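Local coordinates for sulfoquinovosidase (PDB 5OHT), which hydrolyses sulfoquinovosyl diacylglycerides and simple sulfoquinovosides to release sulfoquinovose for sulfoglycolysis, and so is likely to let the bacterium use plant sulfolipid headgroups, at residues E134-F139 with W179-Q184. Numbering follows the deposited sequence.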
ATOM      1  N   GLU A 134       0.546   4.572   0.661  1.00 27.70           N
ATOM      2  CA  GLU A 134      -0.703   4.078   1.273  1.00 24.46           C
ATOM      3  C   GLU A 134      -0.945   4.827   2.572  1.00 28.76           C
ATOM      4  O   GLU A 134      -0.244   4.602   3.568  1.00 28.03           O
ATOM      5  CB  GLU A 134      -0.631   2.530   1.478  1.00 22.59           C
ATOM      6  CG  GLU A 134      -2.023   1.928   1.760  1.00 23.89           C
ATOM      7  CD  GLU A 134      -1.988   0.427   2.092  1.00 27.55           C
ATOM      8  OE1 GLU A 134      -0.921  -0.035   2.579  1.00 26.89           O
ATOM      9  OE2 GLU A 134      -2.996  -0.263   1.899  1.00 26.12           O
ATOM     10  N   GLN A 135      -1.953   5.713   2.564  1.00 29.57           N
ATOM     11  CA  GLN A 135      -2.264   6.589   3.685  1.00 25.93           C
ATOM     12  C   GLN A 135      -3.645   6.212   4.248  1.00 28.72           C
ATOM     13  O   GLN A 135      -4.626   6.056   3.489  1.00 28.46           O
ATOM     14  CB  GLN A 135      -2.229   8.038   3.218  1.00 26.80           C
ATOM     15  CG  GLN A 135      -0.778   8.524   2.921  1.00 25.88           C
ATOM     16  CD  GLN A 135       0.193   8.479   4.078  1.00 24.89           C
ATOM     17  OE1 GLN A 135      -0.203   8.547   5.264  1.00 28.07           O
ATOM     18  NE2 GLN A 135       1.500   8.389   3.743  1.00 27.19           N
ATOM     19  N   PHE A 136      -3.715   5.980   5.561  1.00 29.13           N
ATOM     20  CA  PHE A 136      -4.892   5.378   6.174  1.00 26.76           C
ATOM     21  C   PHE A 136      -5.777   6.359   6.928  1.00 28.59           C
ATOM     22  O   PHE A 136      -6.966   6.001   7.188  1.00 27.77           O
ATOM     23  CB  PHE A 136      -4.481   4.232   7.127  1.00 28.86           C
ATOM     24  CG  PHE A 136      -3.933   2.998   6.443  1.00 27.72           C
ATOM     25  CD1 PHE A 136      -2.595   2.899   6.120  1.00 27.68           C
ATOM     26  CD2 PHE A 136      -4.736   1.886   6.224  1.00 26.29           C
ATOM     27  CE1 PHE A 136      -2.022   1.746   5.583  1.00 24.99           C
ATOM     28  CE2 PHE A 136      -4.211   0.745   5.673  1.00 26.68           C
ATOM     29  CZ  PHE A 136      -2.854   0.649   5.336  1.00 26.64           C
ATOM     30  N   SER A 137      -5.236   7.487   7.410  1.00 25.75           N
ATOM     31  CA  SER A 137      -5.983   8.573   8.048  1.00 28.73           C
ATOM     32  C   SER A 137      -6.438   9.735   7.180  1.00 30.26           C
ATOM     33  O   SER A 137      -7.452  10.360   7.464  1.00 34.06           O
ATOM     34  CB  SER A 137      -5.247   9.128   9.310  1.00 29.41           C
ATOM     35  OG  SER A 137      -5.127   8.069  10.278  1.00 29.83           O
ATOM     36  N   TYR A 138      -5.709  10.028   6.117  1.00 29.33           N
ATOM     37  CA  TYR A 138      -6.032  11.142   5.198  1.00 33.81           C
ATOM     38  C   TYR A 138      -5.923  10.646   3.748  1.00 32.07           C
ATOM     39  O   TYR A 138      -5.058   9.814   3.471  1.00 33.25           O
ATOM     40  CB  TYR A 138      -5.004  12.303   5.395  1.00 30.59           C
ATOM     41  CG  TYR A 138      -5.164  12.943   6.752  1.00 33.34           C
ATOM     42  CD1 TYR A 138      -6.188  13.863   6.983  1.00 34.62           C
ATOM     43  CD2 TYR A 138      -4.354  12.565   7.823  1.00 34.94           C
ATOM     44  CE1 TYR A 138      -6.374  14.411   8.219  1.00 39.94           C
ATOM     45  CE2 TYR A 138      -4.553  13.110   9.104  1.00 35.18           C
ATOM     46  CZ  TYR A 138      -5.562  14.034   9.271  1.00 41.76           C
ATOM     47  OH  TYR A 138      -5.768  14.604  10.487  1.00 40.83           O
ATOM     48  N   PHE A 139      -6.740  11.186   2.846  1.00 28.46           N
ATOM     49  CA  PHE A 139      -6.538  11.003   1.408  1.00 27.68           C
ATOM     50  C   PHE A 139      -5.969  12.324   0.864  1.00 28.06           C
ATOM     51  O   PHE A 139      -4.766  12.391   0.544  1.00 28.64           O
ATOM     52  CB  PHE A 139      -7.819  10.518   0.688  1.00 27.26           C
ATOM     53  CG  PHE A 139      -7.701  10.411  -0.798  1.00 27.58           C
ATOM     54  CD1 PHE A 139      -6.528   9.922  -1.416  1.00 30.56           C
ATOM     55  CD2 PHE A 139      -8.750  10.820  -1.598  1.00 28.87           C
ATOM     56  CE1 PHE A 139      -6.442   9.865  -2.825  1.00 30.36           C
ATOM     57  CE2 PHE A 139      -8.684  10.790  -2.988  1.00 28.31           C
ATOM     58  CZ  PHE A 139      -7.521  10.332  -3.600  1.00 30.48           C
ATOM     59  N   TRP A 179       1.687   6.718  10.223  1.00 26.21           N
ATOM     60  CA  TRP A 179       2.370   5.406  10.201  1.00 26.89           C
ATOM     61  C   TRP A 179       1.752   4.528   9.055  1.00 26.44           C
ATOM     62  O   TRP A 179       0.532   4.568   8.821  1.00 28.16           O
ATOM     63  CB  TRP A 179       2.232   4.699  11.554  1.00 26.55           C
ATOM     64  CG  TRP A 179       3.049   5.268  12.708  1.00 27.85           C
ATOM     65  CD1 TRP A 179       3.383   6.573  12.931  1.00 29.89           C
ATOM     66  CD2 TRP A 179       3.616   4.510  13.815  1.00 30.07           C
ATOM     67  NE1 TRP A 179       4.132   6.669  14.108  1.00 29.52           N
ATOM     68  CE2 TRP A 179       4.264   5.422  14.670  1.00 31.36           C
ATOM     69  CE3 TRP A 179       3.616   3.149  14.160  1.00 29.02           C
ATOM     70  CZ2 TRP A 179       4.912   5.012  15.854  1.00 31.03           C
ATOM     71  CZ3 TRP A 179       4.231   2.743  15.369  1.00 30.78           C
ATOM     72  CH2 TRP A 179       4.888   3.671  16.173  1.00 31.66           C
ATOM     73  N   THR A 180       2.602   3.807   8.365  1.00 26.27           N
ATOM     74  CA  THR A 180       2.221   2.918   7.221  1.00 26.14           C
ATOM     75  C   THR A 180       3.317   1.920   6.824  1.00 26.30           C
ATOM     76  O   THR A 180       4.534   2.188   6.929  1.00 27.87           O
ATOM     77  CB  THR A 180       1.765   3.763   5.970  1.00 23.86           C
ATOM     78  OG1 THR A 180       1.441   2.926   4.882  1.00 24.14           O
ATOM     79  CG2 THR A 180       2.830   4.808   5.575  1.00 25.63           C
ATOM     80  N   PHE A 181       2.856   0.776   6.322  1.00 25.58           N
ATOM     81  CA  PHE A 181       3.687  -0.220   5.698  1.00 27.07           C
ATOM     82  C   PHE A 181       4.270   0.254   4.331  1.00 28.48           C
ATOM     83  O   PHE A 181       5.265  -0.325   3.862  1.00 28.73           O
ATOM     84  CB  PHE A 181       2.945  -1.557   5.461  1.00 26.95           C
ATOM     85  CG  PHE A 181       2.020  -2.019   6.558  1.00 26.75           C
ATOM     86  CD1 PHE A 181       2.503  -2.655   7.691  1.00 27.72           C
ATOM     87  CD2 PHE A 181       0.640  -1.895   6.416  1.00 26.11           C
ATOM     88  CE1 PHE A 181       1.625  -3.146   8.670  1.00 27.20           C
ATOM     89  CE2 PHE A 181      -0.234  -2.333   7.403  1.00 29.42           C
ATOM     90  CZ  PHE A 181       0.272  -2.991   8.521  1.00 27.64           C
ATOM     91  N   PHE A 182       3.672   1.270   3.693  1.00 24.35           N
ATOM     92  CA  PHE A 182       4.024   1.658   2.290  1.00 25.62           C
ATOM     93  C   PHE A 182       3.970   3.212   2.127  1.00 27.52           C
ATOM     94  O   PHE A 182       3.056   3.735   1.478  1.00 26.06           O
ATOM     95  CB  PHE A 182       3.017   0.981   1.343  1.00 24.45           C
ATOM     96  CG  PHE A 182       3.309   1.051  -0.180  1.00 25.39           C
ATOM     97  CD1 PHE A 182       4.261   1.878  -0.746  1.00 24.50           C
ATOM     98  CD2 PHE A 182       2.606   0.211  -1.024  1.00 26.59           C
ATOM     99  CE1 PHE A 182       4.475   1.882  -2.112  1.00 25.92           C
ATOM    100  CE2 PHE A 182       2.816   0.204  -2.396  1.00 27.95           C
ATOM    101  CZ  PHE A 182       3.755   1.046  -2.958  1.00 25.66           C
ATOM    102  N   PRO A 183       4.885   3.939   2.793  1.00 26.68           N
ATOM    103  CA  PRO A 183       5.036   5.357   2.467  1.00 25.57           C
ATOM    104  C   PRO A 183       5.850   5.435   1.133  1.00 29.77           C
ATOM    105  O   PRO A 183       6.612   4.500   0.826  1.00 32.20           O
ATOM    106  CB  PRO A 183       5.853   5.887   3.630  1.00 24.89           C
ATOM    107  CG  PRO A 183       6.788   4.712   4.018  1.00 28.20           C
ATOM    108  CD  PRO A 183       6.032   3.442   3.585  1.00 26.78           C
ATOM    109  N   GLN A 184       5.643   6.492   0.329  1.00 28.63           N
ATOM    110  CA  GLN A 184       6.413   6.683  -0.918  1.00 28.28           C
ATOM    111  C   GLN A 184       6.599   8.205  -1.193  1.00 27.16           C
ATOM    112  O   GLN A 184       5.618   8.924  -1.051  1.00 25.16           O
ATOM    113  CB  GLN A 184       5.773   5.986  -2.141  1.00 27.32           C
ATOM    114  CG  GLN A 184       6.708   5.940  -3.373  1.00 27.78           C
ATOM    115  CD  GLN A 184       6.188   5.161  -4.568  1.00 33.30           C
ATOM    116  OE1 GLN A 184       5.841   3.985  -4.421  1.00 33.24           O
ATOM    117  NE2 GLN A 184       6.099   5.823  -5.778  1.00 30.30           N
TER
HETATM  118  O   HOH W   1      -0.935   6.305   6.962  1.00 27.63           O
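Thr-180 turns its side chain toward Glu-134, and its CB sits 3.2 Å from Glu-134 O. OG1 stands anti to its own backbone N (chi1 178°), pointing it at Glu-134 O, and it lies in the plane of that carbonyl. The proton goes to Glu-134 O at 2.7 Å, while the same oxygen accepts from Phe-182 N at 3.0 Å in a nearly straight bond (172°). That second bond makes an ST turn, so one buried hydroxyl both shapes its own chain and ties it to the neighbouring loop. The other branch, CG2, has Glu-134 O at 3.7 Å and, more loosely, Gln-135 NE2 at 4.2 Å. OG1 also comes within 3.7 Å of Phe-136 CE1, at the edge of the ring and near its plane. All this belongs to the mutarotase-like N-terminal domain of a family 31 glycoside hydrolase, where the loop after strand 129-133 meets the run into strand 183-184. Next to the turn, Glu-134 N donates to Phe-182 O at 2.8 Å, and the CB atoms of these two residues pack together. Glu-134 continues as an extended chain to OE2, which is hydrogen-bonded to His-501 NE2. Between the two loops, a water accepts from Phe-136 N and lies within hydrogen-bonding distance of Gln-135 OE1 and Trp-179 O. Phe-136 CZ reaches Phe-181 CD2 at 4.5 Å, and the Phe-181 ring in turn rests against Glu-408, probably an active-site residue, as in related enzymes.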